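Local coordinates for protein thiol peroxidase (Mycobacterium tuberculosis, PDB 1XVQ) that acts as a thiol peroxidase, probably reducing hydrogen peroxide and organic hydroperoxides to water and alcohols at the expense of thioredoxin, at residues 113-118 and 131-136; 141-146 and 153-158; 49-54 and 109-114. One frame throughout, in Å; residues are numbered along the deposited sequence.

Contact 1. Residues 113-118 and 131-136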
loop_
_atom_site.group_PDB
_atom_site.type_symbol
_atom_site.label_atom_id
_atom_site.label_comp_id
_atom_site.label_asym_id
_atom_site.label_seq_id
_atom_site.Cartn_x
_atom_site.Cartn_y
_atom_site.Cartn_z
ATOM N N GLU A 113 0.600 11.318 1.309
ATOM C CA GLU A 113 -0.191 12.338 2.000
ATOM C C GLU A 113 -1.670 12.229 1.649
ATOM O O GLU A 113 -2.544 12.379 2.524
ATOM C CB GLU A 113 0.336 13.734 1.642
ATOM C CG GLU A 113 1.797 13.977 2.118
ATOM C CD GLU A 113 2.863 13.110 1.436
ATOM O OE1 GLU A 113 3.734 12.557 2.161
ATOM O OE2 GLU A 113 2.872 12.981 0.190
ATOM N N ASP A 114 -1.949 11.952 0.377
ATOM C CA ASP A 114 -3.332 11.815 -0.084
ATOM C C ASP A 114 -4.020 10.619 0.544
ATOM O O ASP A 114 -5.238 10.669 0.776
ATOM C CB ASP A 114 -3.399 11.702 -1.601
ATOM C CG ASP A 114 -2.820 12.914 -2.296
ATOM O OD1 ASP A 114 -2.757 14.005 -1.665
ATOM O OD2 ASP A 114 -2.434 12.770 -3.468
ATOM N N TYR A 115 -3.256 9.555 0.817
ATOM C CA TYR A 115 -3.815 8.387 1.442
ATOM C C TYR A 115 -3.612 8.346 2.961
ATOM O O TYR A 115 -4.017 7.381 3.613
ATOM C CB TYR A 115 -3.255 7.109 0.793
ATOM C CG TYR A 115 -4.017 6.743 -0.471
ATOM C CD1 TYR A 115 -3.889 7.508 -1.629
ATOM C CD2 TYR A 115 -4.930 5.691 -0.469
ATOM C CE1 TYR A 115 -4.679 7.221 -2.758
ATOM C CE2 TYR A 115 -5.724 5.407 -1.581
ATOM C CZ TYR A 115 -5.588 6.178 -2.716
ATOM O OH TYR A 115 -6.392 5.903 -3.829
ATOM N N GLY A 116 -3.001 9.401 3.496
ATOM C CA GLY A 116 -2.773 9.499 4.932
ATOM C C GLY A 116 -1.886 8.408 5.515
ATOM O O GLY A 116 -2.071 8.011 6.666
ATOM N N VAL A 117 -0.929 7.907 4.743
ATOM C CA VAL A 117 -0.077 6.834 5.249
ATOM C C VAL A 117 1.389 7.180 5.462
ATOM O O VAL A 117 2.136 6.370 5.989
ATOM C CB VAL A 117 -0.135 5.541 4.350
ATOM C CG1 VAL A 117 -1.480 4.841 4.485
ATOM C CG2 VAL A 117 0.134 5.921 2.874
ATOM N N THR A 118 1.817 8.374 5.099
ATOM C CA THR A 118 3.222 8.729 5.309
ATOM C C THR A 118 3.480 8.772 6.817
ATOM O O THR A 118 2.688 9.359 7.545
ATOM C CB THR A 118 3.543 10.110 4.711
ATOM O OG1 THR A 118 3.283 10.074 3.310
ATOM C CG2 THR A 118 5.036 10.483 4.900
ATOM N N ALA A 131 0.161 -0.743 5.515
ATOM C CA ALA A 131 -1.270 -0.508 5.417
ATOM C C ALA A 131 -1.823 -1.219 4.203
ATOM O O ALA A 131 -1.085 -1.597 3.297
ATOM C CB ALA A 131 -1.516 0.987 5.268
ATOM N N ILE A 132 -3.134 -1.385 4.210
ATOM C CA ILE A 132 -3.824 -2.015 3.102
ATOM C C ILE A 132 -5.029 -1.177 2.735
ATOM O O ILE A 132 -5.805 -0.765 3.595
ATOM C CB ILE A 132 -4.284 -3.467 3.456
ATOM C CG1 ILE A 132 -3.059 -4.414 3.420
ATOM C CG2 ILE A 132 -5.331 -3.947 2.462
ATOM C CD1 ILE A 132 -3.342 -5.865 3.881
ATOM N N VAL A 133 -5.168 -0.886 1.444
ATOM C CA VAL A 133 -6.348 -0.172 0.987
ATOM C C VAL A 133 -6.881 -0.955 -0.192
ATOM O O VAL A 133 -6.142 -1.253 -1.111
ATOM C CB VAL A 133 -6.029 1.276 0.532
ATOM C CG1 VAL A 133 -7.272 1.899 -0.137
ATOM C CG2 VAL A 133 -5.600 2.101 1.732
ATOM N N VAL A 134 -8.166 -1.295 -0.142
ATOM C CA VAL A 134 -8.805 -2.012 -1.243
ATOM C C VAL A 134 -9.760 -1.064 -1.932
ATOM O O VAL A 134 -10.585 -0.398 -1.287
ATOM C CB VAL A 134 -9.594 -3.259 -0.762
ATOM C CG1 VAL A 134 -10.343 -3.907 -1.963
ATOM C CG2 VAL A 134 -8.623 -4.264 -0.139
ATOM N N ILE A 135 -9.592 -0.955 -3.249
ATOM C CA ILE A 135 -10.459 -0.106 -4.070
ATOM C C ILE A 135 -11.352 -1.040 -4.886
ATOM O O ILE A 135 -10.853 -1.924 -5.582
ATOM C CB ILE A 135 -9.644 0.782 -5.021
ATOM C CG1 ILE A 135 -8.665 1.636 -4.212
ATOM C CG2 ILE A 135 -10.608 1.706 -5.817
ATOM C CD1 ILE A 135 -7.644 2.390 -5.071
ATOM N N GLY A 136 -12.661 -0.865 -4.750
ATOM C CA GLY A 136 -13.596 -1.713 -5.472
ATOM C C GLY A 136 -13.587 -1.416 -6.959
ATOM O O GLY A 136 -13.104 -0.362 -7.380
#
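The ring of Tyr115 meets Val133 edge-on: methyl CG1 of Val133 lies near the ring plane, 4.1 Å from CE2 of Tyr115, while the ring itself is stacked with Phe111, one helical turn earlier. This is core packing of the thioredoxin fold, where the short helix 111-114 and the turn behind it sit on one face of the central sheet and strand 131-135 supplies part of the floor. At the far end of the tyrosine, CD1 of Ile135 touches the phenolic OH at 3.9 Å, the two side chains crossing nearly at a right angle. That hydroxyl is buried but has a polar partner, since it hydrogen-bonds to the carbonyl oxygen of Pro25. The backbones stay well apart, and no hydrogen bond joins 113-118 to 131-136; what joins them is apolar side chains from every second residue of the strand. Val133 reaches the ring with CG1 because that branch is anti to the backbone N (chi1 171°). Ala131 has just its CB to offer, and Val117 comes down on it with CG1, 3.9 Å away.

The helix ends in a Schellman motif; Tyr115 before Gly116 and Val117 after it both point toward the strand. Gly116 leaves the helix with positive phi (62°), its N making a weak bond to O of Glu113 at 3.2 Å, and Val117 N reaches back to O of Gly112 at 2.8 Å. Past the turn, Thr118 ties the chain to the helix once more: its OG1 donates to OE1 of Glu113 at 2.8 Å, coming from above the carboxylate plane, 59° out of it.

Contact 2. Residues 141-146 and 153-158; sequences VAYTEL and EPNYEA
The outermost strand of this chain's central sheet and the last helix of the thioredoxin fold meet here, where Glu145 on strand 141-146 bonds to, and Tyr143 packs against, the N-capped start of helix 156-165. The main polar link is a hydrogen bond from the backbone N of Asn155 to OE1 of Glu145, 2.8 Å long and close to straight at 162°. It arrives on the syn side of the carboxylate, 16° out of its plane. Glu145 gets there by being extended, with CG anti to the backbone N (chi1 -177°), and the same oxygen rests against Pro154, 3.4 Å from its CA. A water donates to OE2 of Glu145 at 2.7 Å; it also lies beside O of Glu153, at a spacing too short to be trusted. With the N-terminus of a helix so near, the carboxylate is probably favoured in its charged form.

Asn155 serves the helix as N-cap: its OD1 accepts from Ala158 N at 3.0 Å, the donor standing well above the carbonyl plane. Ala158 in turn packs on Tyr143. Its CB lies 3.8 Å from CE2 and 3.7 Å from OH of Tyr143, while its carbonyl carbon hangs over one ring face near the rim.

Farther along, Tyr143 continues under the helix to Ala159 and Ala162, and together with Ala142 it forms a classic beta bulge opposite Val134 of strand 131-135. That strand also receives Pro154 and Tyr156 on Ile132, and Tyr156 reaches on to Ser63 and Val64, so helix 62-73 flanks the start of the last helix.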
loop_
_atom_site.group_PDB
_atom_site.type_symbol
_atom_site.label_atom_id
_atom_site.label_comp_id
_atom_site.label_asym_id
_atom_site.label_seq_id
_atom_site.Cartn_x
_atom_site.Cartn_y
_atom_site.Cartn_z
ATOM N N VAL A 141 -13.506 3.276 -2.160
ATOM C CA VAL A 141 -12.676 2.570 -1.202
ATOM C C VAL A 141 -13.564 1.506 -0.570
ATOM O O VAL A 141 -14.635 1.808 -0.086
ATOM C CB VAL A 141 -12.158 3.547 -0.129
ATOM C CG1 VAL A 141 -11.440 2.787 0.985
ATOM C CG2 VAL A 141 -11.150 4.534 -0.783
ATOM N N ALA A 142 -13.128 0.254 -0.607
ATOM C CA ALA A 142 -13.933 -0.825 -0.030
ATOM C C ALA A 142 -13.476 -1.267 1.359
ATOM O O ALA A 142 -14.258 -1.859 2.135
ATOM C CB ALA A 142 -13.905 -2.030 -0.963
ATOM N N TYR A 143 -12.212 -1.004 1.675
ATOM C CA TYR A 143 -11.661 -1.445 2.954
ATOM C C TYR A 143 -10.317 -0.796 3.216
ATOM O O TYR A 143 -9.540 -0.598 2.290
ATOM C CB TYR A 143 -11.465 -2.969 2.925
ATOM C CG TYR A 143 -10.657 -3.540 4.085
ATOM C CD1 TYR A 143 -9.265 -3.596 4.037
ATOM C CD2 TYR A 143 -11.302 -4.025 5.227
ATOM C CE1 TYR A 143 -8.533 -4.126 5.095
ATOM C CE2 TYR A 143 -10.586 -4.553 6.289
ATOM C CZ TYR A 143 -9.208 -4.600 6.216
ATOM O OH TYR A 143 -8.503 -5.117 7.277
ATOM N N THR A 144 -10.049 -0.464 4.484
ATOM C CA THR A 144 -8.758 0.081 4.833
ATOM C C THR A 144 -8.279 -0.474 6.169
ATOM O O THR A 144 -9.071 -0.889 7.011
ATOM C CB THR A 144 -8.755 1.632 4.994
ATOM O OG1 THR A 144 -9.561 2.011 6.129
ATOM C CG2 THR A 144 -9.268 2.303 3.764
ATOM N N GLU A 145 -6.966 -0.548 6.302
ATOM C CA GLU A 145 -6.358 -0.921 7.571
ATOM C C GLU A 145 -5.005 -0.267 7.649
ATOM O O GLU A 145 -4.136 -0.529 6.821
ATOM C CB GLU A 145 -6.140 -2.433 7.756
ATOM C CG GLU A 145 -5.554 -2.677 9.175
ATOM C CD GLU A 145 -4.979 -4.053 9.414
ATOM O OE1 GLU A 145 -4.808 -4.830 8.451
ATOM O OE2 GLU A 145 -4.671 -4.351 10.597
ATOM N N LEU A 146 -4.827 0.602 8.637
ATOM C CA LEU A 146 -3.513 1.205 8.857
ATOM C C LEU A 146 -3.065 0.409 10.068
ATOM O O LEU A 146 -3.654 0.565 11.146
ATOM C CB LEU A 146 -3.644 2.682 9.246
ATOM C CG LEU A 146 -2.360 3.255 9.884
ATOM C CD1 LEU A 146 -1.233 3.277 8.858
ATOM C CD2 LEU A 146 -2.627 4.668 10.416
ATOM N N GLU A 153 0.880 -7.819 12.328
ATOM C CA GLU A 153 0.666 -8.287 10.962
ATOM C C GLU A 153 -0.713 -7.793 10.494
ATOM O O GLU A 153 -1.672 -7.787 11.264
ATOM C CB GLU A 153 0.733 -9.813 10.912
ATOM C CG GLU A 153 1.508 -10.360 9.717
ATOM C CD GLU A 153 1.212 -11.828 9.466
ATOM O OE1 GLU A 153 0.016 -12.169 9.318
ATOM O OE2 GLU A 153 2.159 -12.642 9.413
ATOM N N PRO A 154 -0.835 -7.398 9.220
ATOM C CA PRO A 154 -2.126 -6.907 8.727
ATOM C C PRO A 154 -3.213 -7.979 8.780
ATOM O O PRO A 154 -2.920 -9.172 8.737
ATOM C CB PRO A 154 -1.812 -6.508 7.288
ATOM C CG PRO A 154 -0.297 -6.353 7.273
ATOM C CD PRO A 154 0.107 -7.520 8.100
ATOM N N ASN A 155 -4.465 -7.552 8.863
ATOM C CA ASN A 155 -5.571 -8.502 8.887
ATOM C C ASN A 155 -5.856 -8.896 7.438
ATOM O O ASN A 155 -6.710 -8.311 6.790
ATOM C CB ASN A 155 -6.814 -7.851 9.486
ATOM C CG ASN A 155 -7.928 -8.848 9.724
ATOM O OD1 ASN A 155 -7.987 -9.906 9.083
ATOM N ND2 ASN A 155 -8.825 -8.514 10.641
ATOM N N TYR A 156 -5.138 -9.886 6.934
ATOM C CA TYR A 156 -5.322 -10.318 5.554
ATOM C C TYR A 156 -6.693 -10.911 5.270
ATOM O O TYR A 156 -7.229 -10.763 4.171
ATOM C CB TYR A 156 -4.243 -11.335 5.177
ATOM C CG TYR A 156 -2.841 -10.754 5.178
ATOM C CD1 TYR A 156 -2.521 -9.665 4.366
ATOM C CD2 TYR A 156 -1.837 -11.294 5.987
ATOM C CE1 TYR A 156 -1.244 -9.129 4.355
ATOM C CE2 TYR A 156 -0.543 -10.763 5.990
ATOM C CZ TYR A 156 -0.259 -9.678 5.169
ATOM O OH TYR A 156 1.008 -9.141 5.162
ATOM N N GLU A 157 -7.249 -11.597 6.261
ATOM C CA GLU A 157 -8.548 -12.235 6.085
ATOM C C GLU A 157 -9.652 -11.229 5.794
ATOM O O GLU A 157 -10.465 -11.430 4.872
ATOM C CB GLU A 157 -8.897 -13.049 7.332
ATOM C CG GLU A 157 -10.156 -13.871 7.211
ATOM C CD GLU A 157 -10.407 -14.737 8.442
ATOM O OE1 GLU A 157 -11.413 -15.476 8.449
ATOM O OE2 GLU A 157 -9.593 -14.683 9.394
ATOM N N ALA A 158 -9.688 -10.152 6.578
ATOM C CA ALA A 158 -10.711 -9.116 6.396
ATOM C C ALA A 158 -10.544 -8.414 5.054
ATOM O O ALA A 158 -11.525 -8.117 4.388
ATOM C CB ALA A 158 -10.636 -8.103 7.516
HETATM O O HOH W 1 -3.556 -6.401 11.985
#

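Contact 3. Residues 49-54 and 109-114; sequences LNIFPS and DSFGED
Phe111 swings its ring out from the helix with CG anti to the backbone N (chi1 179°), while Leu49 and Ile51 each extend a delta methyl toward it, their chains stretched beyond the first bond (chi2 173° and 162°). The two methyls meet the outer edge of the ring in its plane: CD1 of Leu49 is 3.9 Å from CE2 of Phe111, and CD1 of Ile51 is 3.9 Å from CZ of the same ring. The strand thus touches the ring by its rim. All three residues are buried.

Polar side chains bracket the helix start. OD2 of Asp109 accepts from Phe111 N at 2.8 Å, an Asx turn that ties down the very residue carrying the ring. Ser110, at the N-cap position, makes no capping bond; its OG instead donates to OD2 of Asp114, 2.6 Å away.

Leu49 and Ile51 point to the same side of strand 47-51, which pairs antiparallel with 131-135 in the middle of the mixed sheet. Apolar packing of a helix on a central strand of the sheet is in keeping with the layered thioredoxin fold of peroxiredoxins.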
loop_
_atom_site.group_PDB
_atom_site.type_symbol
_atom_site.label_atom_id
_atom_site.label_comp_id
_atom_site.label_asym_id
_atom_site.label_seq_id
_atom_site.Cartn_x
_atom_site.Cartn_y
_atom_site.Cartn_z
ATOM N N LEU A 49 -4.004 -2.000 -2.785
ATOM C CA LEU A 49 -2.801 -1.209 -2.544
ATOM C C LEU A 49 -2.197 -1.830 -1.285
ATOM O O LEU A 49 -2.754 -1.699 -0.184
ATOM C CB LEU A 49 -3.139 0.261 -2.265
ATOM C CG LEU A 49 -3.933 0.954 -3.367
ATOM C CD1 LEU A 49 -4.349 2.358 -2.870
ATOM C CD2 LEU A 49 -3.070 1.032 -4.632
ATOM N N ASN A 50 -1.061 -2.500 -1.464
ATOM C CA ASN A 50 -0.374 -3.204 -0.376
ATOM C C ASN A 50 0.784 -2.263 -0.134
ATOM O O ASN A 50 1.731 -2.200 -0.893
ATOM C CB ASN A 50 0.090 -4.563 -0.907
ATOM C CG ASN A 50 0.227 -5.609 0.161
ATOM O OD1 ASN A 50 0.530 -6.769 -0.152
ATOM N ND2 ASN A 50 0.008 -5.242 1.414
ATOM N N ILE A 51 0.671 -1.523 0.950
ATOM C CA ILE A 51 1.616 -0.456 1.263
ATOM C C ILE A 51 2.650 -0.809 2.302
ATOM O O ILE A 51 2.299 -1.294 3.393
ATOM C CB ILE A 51 0.820 0.749 1.730
ATOM C CG1 ILE A 51 -0.261 1.064 0.684
ATOM C CG2 ILE A 51 1.773 1.986 1.935
ATOM C CD1 ILE A 51 -1.395 1.971 1.235
ATOM N N PHE A 52 3.913 -0.526 1.987
ATOM C CA PHE A 52 5.024 -0.868 2.886
ATOM C C PHE A 52 6.068 0.223 3.143
ATOM O O PHE A 52 6.325 1.078 2.294
ATOM C CB PHE A 52 5.849 -2.018 2.313
ATOM C CG PHE A 52 5.061 -3.251 1.978
ATOM C CD1 PHE A 52 5.132 -4.371 2.797
ATOM C CD2 PHE A 52 4.284 -3.307 0.820
ATOM C CE1 PHE A 52 4.439 -5.549 2.469
ATOM C CE2 PHE A 52 3.588 -4.474 0.481
ATOM C CZ PHE A 52 3.668 -5.601 1.314
ATOM N N PRO A 53 6.702 0.176 4.317
ATOM C CA PRO A 53 7.742 1.168 4.615
ATOM C C PRO A 53 8.856 0.905 3.603
ATOM O O PRO A 53 9.505 1.827 3.115
ATOM C CB PRO A 53 8.150 0.833 6.040
ATOM C CG PRO A 53 6.842 0.354 6.658
ATOM C CD PRO A 53 6.193 -0.465 5.560
ATOM N N SER A 54 9.088 -0.367 3.291
ATOM C CA SER A 54 10.076 -0.702 2.284
ATOM C C SER A 54 9.874 -2.136 1.797
ATOM O O SER A 54 9.494 -3.020 2.581
ATOM C CB SER A 54 11.498 -0.534 2.830
ATOM O OG SER A 54 12.435 -0.881 1.817
ATOM N N ASP A 109 5.555 11.641 -5.822
ATOM C CA ASP A 109 4.170 12.031 -5.938
ATOM C C ASP A 109 3.580 12.084 -4.542
ATOM O O ASP A 109 4.232 11.697 -3.549
ATOM C CB ASP A 109 3.379 11.076 -6.854
ATOM C CG ASP A 109 3.213 9.708 -6.253
ATOM O OD1 ASP A 109 4.106 8.856 -6.423
ATOM O OD2 ASP A 109 2.180 9.511 -5.590
ATOM N N SER A 110 2.343 12.566 -4.479
ATOM C CA SER A 110 1.648 12.793 -3.219
ATOM C C SER A 110 0.863 11.645 -2.613
ATOM O O SER A 110 0.171 11.832 -1.618
ATOM C CB SER A 110 0.724 14.013 -3.402
ATOM O OG SER A 110 -0.252 13.717 -4.390
ATOM N N PHE A 111 1.032 10.440 -3.153
ATOM C CA PHE A 111 0.303 9.274 -2.648
ATOM C C PHE A 111 0.295 9.150 -1.115
ATOM O O PHE A 111 -0.761 8.981 -0.516
ATOM C CB PHE A 111 0.881 7.977 -3.249
ATOM C CG PHE A 111 0.191 6.723 -2.755
ATOM C CD1 PHE A 111 0.608 6.086 -1.570
ATOM C CD2 PHE A 111 -0.892 6.203 -3.444
ATOM C CE1 PHE A 111 -0.049 4.950 -1.081
ATOM C CE2 PHE A 111 -1.569 5.060 -2.970
ATOM C CZ PHE A 111 -1.148 4.426 -1.780
ATOM N N GLY A 112 1.460 9.233 -0.480
ATOM C CA GLY A 112 1.513 9.084 0.976
ATOM C C GLY A 112 0.674 10.071 1.776
ATOM O O GLY A 112 0.085 9.701 2.791
ATOM N N GLU A 113 0.600 11.318 1.309
ATOM C CA GLU A 113 -0.191 12.338 2.000
ATOM C C GLU A 113 -1.670 12.229 1.649
ATOM O O GLU A 113 -2.544 12.379 2.524
ATOM C CB GLU A 113 0.336 13.734 1.642
ATOM C CG GLU A 113 1.797 13.977 2.118
ATOM C CD GLU A 113 2.863 13.110 1.436
ATOM O OE1 GLU A 113 3.734 12.557 2.161
ATOM O OE2 GLU A 113 2.872 12.981 0.190
ATOM N N ASP A 114 -1.949 11.952 0.377
ATOM C CA ASP A 114 -3.332 11.815 -0.084
ATOM C C ASP A 114 -4.020 10.619 0.544
ATOM O O ASP A 114 -5.238 10.669 0.776
ATOM C CB ASP A 114 -3.399 11.702 -1.601
ATOM C CG ASP A 114 -2.820 12.914 -2.296
ATOM O OD1 ASP A 114 -2.757 14.005 -1.665
ATOM O OD2 ASP A 114 -2.434 12.770 -3.468
#

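How the contacts relate
Contacts 1 and 3 form one continuous piece of core, their centres 7 Å apart: they share Glu113 and Asp114, and CD1 of Leu49 lies 3.6 Å from CE2 of Tyr115. Strands 47-51 and 131-135 are also paired, Leu49 N lying 2.8 Å from Val133 O. Contact 2 sits across the sheet, on the face that carries helix 156-165, with its centre 10 Å from contact 1 and 15 Å from contact 3. Strand 131-135 is the bridge, since Ile132 and Val134 turn to that second face. None of the three includes the predicted peroxidatic Cys60; a yttrium ion lies about 12 Å from the side chain of Glu145.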